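Long-range contacts in fimbriae-associated protein FAP1 (Streptococcus parasanguinis, PDB 2X12), which probably mediates bacterial adhesion and biofilm formation as a serine-rich, cell-wall-anchored fimbrial adhesin of the streptococcal surface: residues S154-G159 against Y333-V338; L211-G216 against G260-V265; S222-L227 against A284-K289; T229-L234 against T271-F276; F301-S306 against V321-S326. All coordinates share one frame; numbering follows the deposited sequence.

Contact 1 of 5, residues S154-G159 against Y333-V338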
# COMPACT_ATOMS: atom_id res chain seq x y z
N SER A 154 9.19 -10.00 3.25
CA SER A 154 10.38 -10.78 2.99
C SER A 154 10.11 -12.00 2.09
O SER A 154 11.05 -12.69 1.64
CB SER A 154 11.04 -11.19 4.31
OG SER A 154 10.26 -12.15 4.97
N ASP A 155 8.84 -12.29 1.85
CA ASP A 155 8.47 -13.35 0.91
C ASP A 155 8.30 -12.82 -0.53
O ASP A 155 8.05 -13.61 -1.47
CB ASP A 155 7.19 -14.07 1.37
CG ASP A 155 7.36 -14.83 2.70
OD1 ASP A 155 8.17 -15.78 2.77
OD2 ASP A 155 6.64 -14.48 3.65
N PHE A 156 8.47 -11.50 -0.70
CA PHE A 156 8.45 -10.91 -2.01
C PHE A 156 9.77 -10.30 -2.44
O PHE A 156 9.85 -9.84 -3.54
CB PHE A 156 7.43 -9.83 -2.04
CG PHE A 156 6.12 -10.19 -1.39
CD1 PHE A 156 5.44 -11.34 -1.71
CD2 PHE A 156 5.48 -9.30 -0.54
CE1 PHE A 156 4.16 -11.61 -1.14
CE2 PHE A 156 4.19 -9.58 0.02
CZ PHE A 156 3.56 -10.72 -0.27
N SER A 157 10.77 -10.27 -1.57
CA SER A 157 12.13 -9.83 -1.91
C SER A 157 12.50 -9.78 -3.40
O SER A 157 12.99 -8.74 -3.92
CB SER A 157 13.17 -10.78 -1.31
OG SER A 157 12.62 -11.63 -0.32
N ASN A 158 12.33 -10.93 -4.07
CA ASN A 158 12.97 -11.14 -5.36
C ASN A 158 12.40 -10.30 -6.47
O ASN A 158 13.12 -9.65 -7.21
CB ASN A 158 12.93 -12.61 -5.75
CG ASN A 158 13.75 -13.43 -4.86
OD1 ASN A 158 14.53 -12.87 -4.09
ND2 ASN A 158 13.59 -14.73 -4.91
N GLY A 159 11.09 -10.33 -6.58
CA GLY A 159 10.46 -9.47 -7.55
C GLY A 159 9.84 -8.30 -6.86
O GLY A 159 9.41 -8.37 -5.68
N TYR A 333 4.35 -0.88 -1.55
CA TYR A 333 5.08 -1.96 -2.13
C TYR A 333 4.41 -2.40 -3.36
O TYR A 333 3.20 -2.30 -3.48
CB TYR A 333 5.08 -3.08 -1.14
CG TYR A 333 6.16 -4.09 -1.36
CD1 TYR A 333 5.97 -5.18 -2.14
CD2 TYR A 333 7.40 -3.94 -0.77
CE1 TYR A 333 6.98 -6.12 -2.30
CE2 TYR A 333 8.40 -4.84 -0.96
CZ TYR A 333 8.20 -5.94 -1.71
OH TYR A 333 9.24 -6.85 -1.87
N GLN A 334 5.19 -2.89 -4.31
CA GLN A 334 4.65 -3.50 -5.53
C GLN A 334 5.03 -4.97 -5.46
O GLN A 334 6.19 -5.30 -5.31
CB GLN A 334 5.32 -2.87 -6.73
CG GLN A 334 5.17 -3.65 -8.01
CD GLN A 334 4.29 -2.93 -9.02
OE1 GLN A 334 4.52 -1.82 -9.39
NE2 GLN A 334 3.30 -3.57 -9.42
N VAL A 335 4.08 -5.87 -5.54
CA VAL A 335 4.43 -7.26 -5.55
C VAL A 335 4.57 -7.73 -6.97
O VAL A 335 3.79 -7.35 -7.83
CB VAL A 335 3.35 -8.08 -4.90
CG1 VAL A 335 3.70 -9.57 -5.01
CG2 VAL A 335 3.18 -7.65 -3.47
N SER A 336 5.56 -8.56 -7.24
CA SER A 336 5.70 -9.06 -8.59
C SER A 336 6.24 -10.45 -8.51
O SER A 336 7.33 -10.76 -9.02
CB SER A 336 6.58 -8.15 -9.46
OG SER A 336 6.38 -8.48 -10.83
N GLY A 337 5.42 -11.29 -7.88
CA GLY A 337 5.71 -12.68 -7.65
C GLY A 337 6.12 -12.94 -6.21
O GLY A 337 6.93 -12.20 -5.62
N VAL A 338 5.54 -13.99 -5.65
CA VAL A 338 5.92 -14.52 -4.39
C VAL A 338 7.17 -15.30 -4.63
O VAL A 338 7.22 -16.06 -5.56
CB VAL A 338 4.83 -15.45 -3.89
CG1 VAL A 338 5.35 -16.31 -2.77
CG2 VAL A 338 3.66 -14.63 -3.43

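Contact 2 of 5, residues L211-G216 against G260-V265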
# COMPACT_ATOMS: atom_id res chain seq x y z
N LEU A 211 -5.26 18.59 13.74
CA LEU A 211 -5.83 18.36 12.43
C LEU A 211 -6.69 17.15 12.37
O LEU A 211 -6.55 16.26 13.19
CB LEU A 211 -4.72 18.21 11.40
CG LEU A 211 -3.95 19.47 11.11
CD1 LEU A 211 -2.88 19.13 10.05
CD2 LEU A 211 -4.90 20.57 10.66
N LYS A 212 -7.54 17.09 11.36
CA LYS A 212 -8.45 15.99 11.19
C LYS A 212 -8.02 15.25 9.97
O LYS A 212 -8.45 15.55 8.86
CB LYS A 212 -9.87 16.50 11.12
CG LYS A 212 -10.49 16.51 12.53
CD LYS A 212 -11.74 17.50 12.73
CE LYS A 212 -12.34 17.40 14.23
NZ LYS A 212 -12.47 18.72 15.00
N THR A 213 -7.17 14.26 10.18
CA THR A 213 -6.52 13.58 9.10
C THR A 213 -7.31 12.43 8.51
O THR A 213 -8.12 11.79 9.18
CB THR A 213 -5.15 13.04 9.54
OG1 THR A 213 -5.33 11.97 10.47
CG2 THR A 213 -4.37 14.16 10.21
N TYR A 214 -7.04 12.19 7.23
CA TYR A 214 -7.59 11.07 6.51
C TYR A 214 -6.47 10.12 6.11
O TYR A 214 -5.39 10.56 5.72
CB TYR A 214 -8.27 11.53 5.25
CG TYR A 214 -9.64 12.05 5.47
CD1 TYR A 214 -9.87 13.39 5.51
CD2 TYR A 214 -10.72 11.21 5.60
CE1 TYR A 214 -11.13 13.91 5.70
CE2 TYR A 214 -12.02 11.72 5.79
CZ TYR A 214 -12.19 13.10 5.84
OH TYR A 214 -13.38 13.74 6.02
N THR A 215 -6.75 8.82 6.12
CA THR A 215 -5.79 7.87 5.61
C THR A 215 -6.36 7.20 4.37
O THR A 215 -7.58 7.09 4.21
CB THR A 215 -5.45 6.89 6.71
OG1 THR A 215 -4.90 7.65 7.82
CG2 THR A 215 -4.49 5.82 6.21
N GLY A 216 -5.49 6.79 3.46
CA GLY A 216 -5.96 6.14 2.27
C GLY A 216 -4.99 5.10 1.80
O GLY A 216 -3.79 5.20 2.10
N GLY A 260 -13.96 8.13 8.09
CA GLY A 260 -13.74 9.00 9.24
C GLY A 260 -12.32 9.55 9.27
O GLY A 260 -11.38 9.02 8.63
N THR A 261 -12.17 10.61 10.06
CA THR A 261 -10.87 11.23 10.29
C THR A 261 -10.26 10.78 11.63
O THR A 261 -10.86 10.06 12.43
CB THR A 261 -11.01 12.77 10.28
OG1 THR A 261 -11.98 13.19 11.27
CG2 THR A 261 -11.45 13.25 8.92
N THR A 262 -9.06 11.25 11.88
CA THR A 262 -8.35 10.91 13.09
C THR A 262 -7.77 12.17 13.65
O THR A 262 -7.07 12.88 12.94
CB THR A 262 -7.23 9.95 12.74
OG1 THR A 262 -7.84 8.73 12.33
CG2 THR A 262 -6.35 9.70 13.90
N LYS A 263 -8.03 12.47 14.91
CA LYS A 263 -7.46 13.70 15.45
C LYS A 263 -5.99 13.51 15.45
O LYS A 263 -5.47 12.64 16.12
CB LYS A 263 -7.97 14.09 16.86
CG LYS A 263 -8.11 15.66 17.02
CD LYS A 263 -8.49 16.14 18.43
CE LYS A 263 -7.25 16.21 19.40
NZ LYS A 263 -7.48 16.96 20.70
N GLY A 264 -5.30 14.30 14.66
CA GLY A 264 -3.85 14.27 14.64
C GLY A 264 -3.38 13.16 13.74
O GLY A 264 -4.14 12.70 12.90
N VAL A 265 -2.14 12.75 13.94
CA VAL A 265 -1.50 11.72 13.11
C VAL A 265 -1.28 10.46 13.94
O VAL A 265 -0.74 10.54 15.03
CB VAL A 265 -0.14 12.28 12.60
CG1 VAL A 265 0.63 11.25 11.81
CG2 VAL A 265 -0.38 13.50 11.74

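Contact 3 of 5, residues S222-L227 against A284-K289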
# COMPACT_ATOMS: atom_id res chain seq x y z
N SER A 222 -4.75 -4.48 -11.54
CA SER A 222 -5.07 -4.53 -12.94
C SER A 222 -4.03 -5.29 -13.79
O SER A 222 -4.36 -5.73 -14.89
CB SER A 222 -5.24 -3.14 -13.48
OG SER A 222 -3.99 -2.70 -13.97
N SER A 223 -2.80 -5.43 -13.32
CA SER A 223 -1.79 -6.13 -14.10
C SER A 223 -1.96 -7.63 -13.97
O SER A 223 -1.38 -8.37 -14.74
CB SER A 223 -0.37 -5.78 -13.65
OG SER A 223 -0.11 -4.39 -13.73
N ASP A 224 -2.73 -8.08 -12.96
CA ASP A 224 -3.03 -9.51 -12.83
C ASP A 224 -4.48 -9.76 -13.19
O ASP A 224 -5.45 -9.11 -12.70
CB ASP A 224 -2.72 -10.02 -11.44
CG ASP A 224 -2.32 -11.52 -11.42
OD1 ASP A 224 -2.67 -12.31 -12.37
OD2 ASP A 224 -1.64 -11.92 -10.44
N SER A 225 -4.60 -10.69 -14.12
CA SER A 225 -5.88 -11.08 -14.61
C SER A 225 -6.42 -12.18 -13.72
O SER A 225 -7.55 -12.57 -13.86
CB SER A 225 -5.71 -11.59 -16.03
OG SER A 225 -4.67 -12.56 -16.05
N LYS A 226 -5.61 -12.69 -12.81
CA LYS A 226 -6.08 -13.74 -11.90
C LYS A 226 -6.51 -13.17 -10.56
O LYS A 226 -7.17 -13.80 -9.75
CB LYS A 226 -4.96 -14.78 -11.72
CG LYS A 226 -4.61 -15.47 -13.01
CD LYS A 226 -3.28 -16.19 -12.93
CE LYS A 226 -3.36 -17.61 -13.56
NZ LYS A 226 -4.01 -17.66 -14.91
N LEU A 227 -6.10 -11.94 -10.34
CA LEU A 227 -6.40 -11.25 -9.12
C LEU A 227 -7.44 -10.21 -9.43
O LEU A 227 -7.28 -9.39 -10.37
CB LEU A 227 -5.14 -10.60 -8.57
CG LEU A 227 -5.09 -10.18 -7.12
CD1 LEU A 227 -5.03 -11.36 -6.22
CD2 LEU A 227 -3.87 -9.34 -6.93
N ALA A 284 3.71 -17.14 -8.43
CA ALA A 284 4.99 -16.60 -8.92
C ALA A 284 4.80 -15.40 -9.83
O ALA A 284 5.79 -14.73 -10.21
CB ALA A 284 5.83 -17.68 -9.61
N ASP A 285 3.53 -15.10 -10.12
CA ASP A 285 3.13 -14.03 -11.06
C ASP A 285 2.07 -13.07 -10.50
O ASP A 285 1.48 -12.31 -11.24
CB ASP A 285 2.64 -14.67 -12.36
CG ASP A 285 3.79 -15.09 -13.26
OD1 ASP A 285 4.49 -14.14 -13.65
OD2 ASP A 285 3.98 -16.31 -13.55
N LEU A 286 1.86 -13.13 -9.20
CA LEU A 286 0.96 -12.22 -8.51
C LEU A 286 1.50 -10.81 -8.55
O LEU A 286 2.53 -10.51 -7.97
CB LEU A 286 0.83 -12.66 -7.05
CG LEU A 286 -0.03 -11.83 -6.09
CD1 LEU A 286 -1.50 -12.12 -6.30
CD2 LEU A 286 0.39 -12.12 -4.65
N GLU A 287 0.79 -9.92 -9.21
CA GLU A 287 1.21 -8.56 -9.32
C GLU A 287 0.18 -7.64 -8.68
O GLU A 287 -0.96 -7.54 -9.15
CB GLU A 287 1.43 -8.22 -10.80
CG GLU A 287 2.77 -8.72 -11.39
CD GLU A 287 2.74 -8.91 -12.94
OE1 GLU A 287 2.00 -8.12 -13.57
OE2 GLU A 287 3.42 -9.85 -13.50
N ILE A 288 0.57 -6.94 -7.63
CA ILE A 288 -0.34 -6.03 -6.96
C ILE A 288 0.44 -4.91 -6.34
O ILE A 288 1.55 -5.14 -5.90
CB ILE A 288 -1.16 -6.75 -5.88
CG1 ILE A 288 -2.18 -5.81 -5.28
CG2 ILE A 288 -0.26 -7.32 -4.80
CD1 ILE A 288 -2.89 -6.43 -4.14
N LYS A 289 -0.12 -3.70 -6.33
CA LYS A 289 0.61 -2.54 -5.82
C LYS A 289 -0.20 -1.86 -4.77
O LYS A 289 -1.41 -1.75 -4.95
CB LYS A 289 0.86 -1.54 -6.95
CG LYS A 289 1.85 -0.40 -6.63
CD LYS A 289 2.25 0.34 -7.93
CE LYS A 289 2.93 1.69 -7.65
NZ LYS A 289 2.85 2.61 -8.78

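Contact 4 of 5, residues T229-L234 against T271-F276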
# COMPACT_ATOMS: atom_id res chain seq x y z
N THR A 229 -10.40 -7.18 -8.35
CA THR A 229 -10.28 -5.97 -7.54
C THR A 229 -10.49 -6.36 -6.08
O THR A 229 -10.96 -7.48 -5.82
CB THR A 229 -11.30 -4.88 -7.92
OG1 THR A 229 -12.61 -5.41 -7.83
CG2 THR A 229 -11.05 -4.34 -9.34
N PRO A 230 -10.12 -5.46 -5.14
CA PRO A 230 -10.22 -5.81 -3.73
C PRO A 230 -11.60 -5.58 -3.14
O PRO A 230 -12.36 -4.70 -3.60
CB PRO A 230 -9.21 -4.87 -3.08
CG PRO A 230 -9.21 -3.67 -3.91
CD PRO A 230 -9.47 -4.15 -5.33
N THR A 231 -11.92 -6.35 -2.11
CA THR A 231 -13.19 -6.22 -1.43
C THR A 231 -12.97 -5.96 0.04
O THR A 231 -11.86 -6.13 0.56
CB THR A 231 -14.06 -7.49 -1.63
OG1 THR A 231 -13.40 -8.64 -1.03
CG2 THR A 231 -14.31 -7.76 -3.15
N ASN A 232 -14.03 -5.51 0.71
CA ASN A 232 -14.02 -5.33 2.14
C ASN A 232 -12.81 -4.51 2.60
O ASN A 232 -12.11 -4.88 3.55
CB ASN A 232 -14.05 -6.73 2.78
CG ASN A 232 -14.34 -6.70 4.28
OD1 ASN A 232 -15.01 -5.79 4.78
ND2 ASN A 232 -13.82 -7.69 5.00
N VAL A 233 -12.54 -3.42 1.90
CA VAL A 233 -11.37 -2.62 2.22
C VAL A 233 -11.66 -1.77 3.43
O VAL A 233 -12.58 -0.93 3.41
CB VAL A 233 -11.00 -1.68 1.09
CG1 VAL A 233 -9.84 -0.86 1.49
CG2 VAL A 233 -10.69 -2.46 -0.17
N LEU A 234 -10.88 -1.97 4.49
CA LEU A 234 -11.15 -1.29 5.75
C LEU A 234 -9.93 -0.55 6.22
O LEU A 234 -8.84 -0.91 5.89
CB LEU A 234 -11.57 -2.30 6.82
CG LEU A 234 -12.81 -3.18 6.57
CD1 LEU A 234 -13.05 -3.97 7.84
CD2 LEU A 234 -14.08 -2.42 6.10
N THR A 271 -6.68 -3.06 5.85
CA THR A 271 -6.92 -4.44 5.46
C THR A 271 -7.93 -4.53 4.32
O THR A 271 -8.86 -3.69 4.20
CB THR A 271 -7.51 -5.27 6.57
OG1 THR A 271 -8.77 -4.71 6.90
CG2 THR A 271 -6.64 -5.24 7.74
N PHE A 272 -7.77 -5.57 3.50
CA PHE A 272 -8.66 -5.84 2.37
C PHE A 272 -8.42 -7.26 1.87
O PHE A 272 -7.46 -7.93 2.27
CB PHE A 272 -8.42 -4.85 1.23
CG PHE A 272 -7.01 -4.83 0.73
CD1 PHE A 272 -6.62 -5.63 -0.31
CD2 PHE A 272 -6.07 -4.03 1.33
CE1 PHE A 272 -5.28 -5.61 -0.76
CE2 PHE A 272 -4.74 -4.01 0.88
CZ PHE A 272 -4.35 -4.80 -0.14
N ASP A 273 -9.31 -7.71 0.99
CA ASP A 273 -9.32 -9.05 0.46
C ASP A 273 -9.19 -8.96 -1.05
O ASP A 273 -9.62 -7.99 -1.65
CB ASP A 273 -10.64 -9.72 0.84
CG ASP A 273 -10.79 -9.93 2.33
OD1 ASP A 273 -9.73 -9.84 3.03
OD2 ASP A 273 -11.95 -10.19 2.81
N THR A 274 -8.62 -9.97 -1.67
CA THR A 274 -8.54 -10.02 -3.10
C THR A 274 -8.73 -11.45 -3.52
O THR A 274 -7.98 -12.31 -3.09
CB THR A 274 -7.15 -9.55 -3.59
OG1 THR A 274 -6.13 -10.47 -3.21
CG2 THR A 274 -6.78 -8.22 -3.00
N ALA A 275 -9.72 -11.74 -4.34
CA ALA A 275 -9.91 -13.13 -4.80
C ALA A 275 -8.84 -13.50 -5.85
O ALA A 275 -8.53 -12.70 -6.73
CB ALA A 275 -11.36 -13.37 -5.30
N PHE A 276 -8.26 -14.69 -5.73
CA PHE A 276 -7.19 -15.13 -6.64
C PHE A 276 -7.59 -16.42 -7.34
O PHE A 276 -7.81 -17.41 -6.70
CB PHE A 276 -5.90 -15.34 -5.86
CG PHE A 276 -4.71 -15.69 -6.72
CD1 PHE A 276 -4.21 -16.96 -6.75
CD2 PHE A 276 -4.09 -14.76 -7.50
CE1 PHE A 276 -3.11 -17.29 -7.54
CE2 PHE A 276 -2.98 -15.11 -8.29
CZ PHE A 276 -2.51 -16.35 -8.30

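Contact 5 of 5, residues F301-S306 against V321-S326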
# COMPACT_ATOMS: atom_id res chain seq x y z
N PHE A 301 -8.44 12.31 -2.66
CA PHE A 301 -7.09 12.24 -3.20
C PHE A 301 -6.77 10.93 -3.90
O PHE A 301 -7.38 9.93 -3.60
CB PHE A 301 -6.08 12.49 -2.08
CG PHE A 301 -6.17 11.54 -0.95
CD1 PHE A 301 -7.06 11.76 0.07
CD2 PHE A 301 -5.36 10.46 -0.90
CE1 PHE A 301 -7.15 10.90 1.13
CE2 PHE A 301 -5.43 9.60 0.16
CZ PHE A 301 -6.32 9.83 1.19
N TYR A 302 -5.82 10.97 -4.83
CA TYR A 302 -5.46 9.78 -5.59
C TYR A 302 -3.97 9.80 -5.68
O TYR A 302 -3.42 10.55 -6.45
CB TYR A 302 -6.11 9.82 -6.96
CG TYR A 302 -6.05 8.56 -7.80
CD1 TYR A 302 -7.00 7.58 -7.70
CD2 TYR A 302 -5.11 8.41 -8.77
CE1 TYR A 302 -6.96 6.46 -8.49
CE2 TYR A 302 -5.07 7.28 -9.58
CZ TYR A 302 -5.99 6.32 -9.43
OH TYR A 302 -5.96 5.23 -10.28
N GLU A 303 -3.32 9.03 -4.81
CA GLU A 303 -1.88 8.93 -4.77
C GLU A 303 -1.56 7.50 -5.16
O GLU A 303 -1.49 6.60 -4.32
CB GLU A 303 -1.38 9.26 -3.38
CG GLU A 303 -1.77 10.68 -2.94
CD GLU A 303 -1.17 11.79 -3.83
OE1 GLU A 303 -0.19 11.47 -4.58
OE2 GLU A 303 -1.69 12.96 -3.77
N ASP A 304 -1.54 7.33 -6.48
CA ASP A 304 -0.94 6.17 -7.16
C ASP A 304 0.49 6.52 -7.04
O ASP A 304 0.80 7.58 -6.45
CB ASP A 304 -1.36 6.12 -8.62
CG ASP A 304 -1.00 7.38 -9.41
OD1 ASP A 304 -0.22 8.21 -8.90
OD2 ASP A 304 -1.48 7.55 -10.58
N GLY A 305 1.40 5.73 -7.58
CA GLY A 305 2.80 6.13 -7.40
C GLY A 305 3.38 6.73 -8.64
O GLY A 305 4.56 6.52 -8.94
N SER A 306 2.58 7.46 -9.39
CA SER A 306 2.96 7.68 -10.76
C SER A 306 4.12 8.64 -10.91
O SER A 306 4.81 8.58 -11.89
CB SER A 306 1.78 8.18 -11.57
OG SER A 306 1.14 9.23 -10.90
N VAL A 321 8.24 8.01 -3.59
CA VAL A 321 7.06 8.65 -4.22
C VAL A 321 6.96 10.17 -4.04
O VAL A 321 7.25 10.71 -2.95
CB VAL A 321 5.76 8.06 -3.66
CG1 VAL A 321 4.55 8.83 -4.24
CG2 VAL A 321 5.68 6.57 -3.97
N ILE A 322 6.57 10.83 -5.11
CA ILE A 322 6.25 12.25 -5.08
C ILE A 322 4.74 12.39 -5.13
O ILE A 322 4.05 11.76 -5.98
CB ILE A 322 6.86 13.00 -6.25
CG1 ILE A 322 8.38 13.14 -6.09
CG2 ILE A 322 6.21 14.39 -6.40
CD1 ILE A 322 9.17 13.14 -7.42
N ALA A 323 4.20 13.23 -4.26
CA ALA A 323 2.77 13.28 -4.14
C ALA A 323 2.24 13.91 -5.38
O ALA A 323 2.90 14.75 -5.98
CB ALA A 323 2.38 14.06 -2.92
N ASN A 324 1.06 13.47 -5.81
CA ASN A 324 0.40 14.07 -6.97
C ASN A 324 -0.13 15.46 -6.59
O ASN A 324 -0.14 16.38 -7.38
CB ASN A 324 -0.72 13.15 -7.50
CG ASN A 324 -0.18 11.85 -8.11
OD1 ASN A 324 0.92 11.82 -8.65
ND2 ASN A 324 -0.95 10.77 -8.00
N ASP A 325 -0.58 15.57 -5.35
CA ASP A 325 -1.07 16.79 -4.81
C ASP A 325 -0.77 16.87 -3.31
O ASP A 325 0.35 17.22 -2.89
CB ASP A 325 -2.59 16.91 -5.03
CG ASP A 325 -2.97 18.03 -6.03
OD1 ASP A 325 -3.55 17.64 -7.11
OD2 ASP A 325 -2.69 19.25 -5.71
N SER A 326 -1.76 16.49 -2.52
CA SER A 326 -1.88 16.92 -1.14
C SER A 326 -1.66 15.74 -0.20
O SER A 326 -1.75 15.88 1.04
CB SER A 326 -3.28 17.51 -0.93
OG SER A 326 -4.24 16.50 -1.21

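Contact 1 of 5, residues S154-G159 against Y333-V338
Phe156 reaches from the loop 154-159 into a small hydrophobic cluster formed by Tyr333, Val335 and Val338, and this buried half of the contact is the densely packed one. Val335 lays its CG2 methyl over one ring face, 4.2 Å from the ring centroid, in a CH-pi contact displaced toward the rim. Val338 takes the edge instead: its CG2 lies near the ring plane, 3.8 Å from Phe156 CE1. The Phe156 ring is swung beside its own backbone N (chi1 -44°), which sets one face toward Val335 and an edge toward Val338. Tyr333 comes to the root of the same side chain, its CE1 3.7 Å from Phe156 CB, with the two aromatic planes inclined at 45°. The other half is looser and polar. Gly159 meets Ser336 backbone to backbone, CA to O at 3.7 Å, while Ser157 lies at the exposed side, its OG bonded to Asn339 ND2. Asp155 turns its carboxylate away, to Thr152 N and Ser342 OG. The loop thus covers the end of strand 330-336, which pairs with strand 287-295 through the backbones of Val335 and Ile288, while Phe151 of strand 148-152 touches both Phe156 and Val338.

Contact 2 of 5, residues L211-G216 against G260-V265
Thr213 and Thr262 form the hydrogen-bonded pair of a short antiparallel strand pairing, with Lys212 and Lys263 as the neighbouring non-hydrogen-bonded pair. Thr213 N gives to Thr262 O at 3.1 Å, and Thr262 N returns a bond to Thr213 O at 2.9 Å. Two residues farther along, Gly264 N donates to Leu211 O at 2.8 Å, nearly straight at 170°, although strand 254-263 has already ended. Gly264 has a positive phi, a conformation that glycine adopts readily, and there the chain leaves the strand. The lysines project on one face of the sheet, and the carbon stem of Lys212 brushes Thr261 before its ammonium end leads away. Thr213 and Thr262 lie on the other face, where both Thr262 and Thr215 meet His268 of strand 268-276. Farther out, Ser258 OG bonds to Gly260 O and Thr215 N, tying the two strands together beyond the pair, and Pro299 and Val257 touch the side chain of Tyr214. With chi1 at 69°, Thr213 OG1 is turned toward the partner segment, 2.8 Å from Gly264 O and 3.2 Å from Thr262 O, and the geometry leaves open which of the two carbonyls takes its proton.

Contact 3 of 5, residues S222-L227 against A284-K289
Asp224 and Glu287 mark the closest backbone approach, with CA atoms 5.6 Å apart, where segment 222-227, which leads into strand 227-235, passes over the start of strand 287-295. The two segments are not paired as strands, and the link between them is made by a side chain. Asp224 extends its carboxylate away from its backbone N (chi1 -150°) and across to segment 284-289, where OD2 accepts a weak bond from Glu287 N at 3.4 Å. The same OD2 also lies near Asp285 O, but these are two acceptors and are not bonded. The other oxygen turns back into its own loop: OD1 takes the N-H of Lys226 at 3.0 Å, met from well above the carboxylate plane. One carboxylate therefore shapes the loop with one oxygen and reaches the start of the strand only weakly with the other. On the more exposed flank, Glu287 OE1 lies 3.3 Å from the CB of Ser223. On the buried flank Leu227 supplies both methyls. Its CD1 meets Leu286 CD1 at 3.6 Å. Its CD2 rests against Ile288 CB at 3.9 Å, the side chains of Leu227 and Ile288 crossing at about a right angle. Phe276 touches both leucines, and Trp193 lies on Ile288, so this flank belongs to the core between the two sheets. The arrangement is that of an Asx turn, Asp224 OD1 to Lys226 N, within a connection of a beta-sandwich-like fold that carries the chain from strand 212-220 in one sheet to strand 227-235 in the other.

Contact 4 of 5, residues T229-L234 against T271-F276
Thr231 pairs with Asp273, and Leu234 with Thr271, as antiparallel hydrogen-bonded pairs, but the register slips by one residue: a beta bulge between Thr231 and Leu234, with the corner of the strand at Asn232. Asn232 has left-handed backbone angles (phi 51°), the local kink that takes up the extra residue. Before it, Thr231 N to Asp273 O (2.9 Å) and Asp273 N to Thr231 O (3.0 Å) close one ring of bonds. On the face carrying these two residues, Thr231 OG1 lies across the Asp273 CB at 3.5 Å. The Asp273 carboxylate has its stronger partner elsewhere, OD1 being bonded to Ser192 OG of the next strand. The face carrying Pro230 and Thr274 is largely apolar, with Thr274 OG1 bonded to Trp193 NE1. The Phe272 ring takes the crowded position between N and carbonyl carbon (chi1 57°), where Pro230 CB meets it obliquely, 3.9 Å from Phe272 CD1. Separately, Val233 CG2 packs 3.6 Å from Phe272 CB. Trp193 stacks on the Phe272 ring, and Ile219 of the other sheet touches both Pro230 and Phe272. Beyond the bulge, Leu234 N gives to Thr271 O at 2.7 Å, an almost straight bond arriving nearly along the C=O axis.

Contact 5 of 5, residues F301-S306 against V321-S326
An Asx turn at Asp304, gripped by Asn324 just past the end of strand 318-322, organises this meeting of loops at the base of a two-stranded antiparallel sheet. Residues 301-306 lead into strand 307-311, and residues 321-326 run from the end of its partner 318-322 into the loop beyond, so the contact closes the base of that hairpin. Two acidic side chains and one amide carry it. Asn324 ND2 uses both of its N-H groups: one goes to Tyr302 O at 2.9 Å, the other to Asp304 OD1 at 2.8 Å. Both acceptors lie in the plane of the amide, which fixes its rotation and tells nitrogen from oxygen. The Asp304 carboxylate and the amide have planes 84° apart, and ND2 meets OD1 from above the carboxylate plane. The same oxygen makes the turn by accepting Ser306 N at 2.9 Å, and it also takes the Ser306 hydroxyl, so three donors converge on OD1. Its partner OD2 is held by Asn249 ND2 and Ser251 OG, which would favour the ionised form. Beyond the two segments, Tyr302 OH reaches Gly253 O and its ring meets Tyr218 edge to face, while Asp325 OD1 is bonded to Tyr247 OH. Glu303 works as a fork. Its chain folds back at chi2 (-62°), and its two oxygens take consecutive backbone N-H groups of the opposite loop, each with the syn lone pair. Asp325 N reaches OE2 at 3.2 Å, and Asn324 N meets OE1 at 2.7 Å in a nearly linear bond of 177°.

In the fold
Contacts 1, 3 and 4 form one connected group in this all-beta domain, and contacts 2 and 5 another. Contacts 1 and 3 lie about 11 Å apart between centres and share the sheet in which strands 330-336 and 287-295 are neighbours; Gly337 N to Leu286 O, at 3.0 Å, is probably a hydrogen bond between them. Contact 3 also meets contact 4, about 13 Å away between centres, where Leu227 CD1 packs against Thr274 OG1. Contact 2 belongs to the far end of the domain, its centre about 31 Å from that of contact 3. Contact 5, about 17 Å from contact 2 between centres, touches it through Phe301 CZ, which rests 3.9 Å from Gly216 CA. The two groups meet where Lys289 NZ of contact 3 packs 3.6 Å from Gly305 N of contact 5.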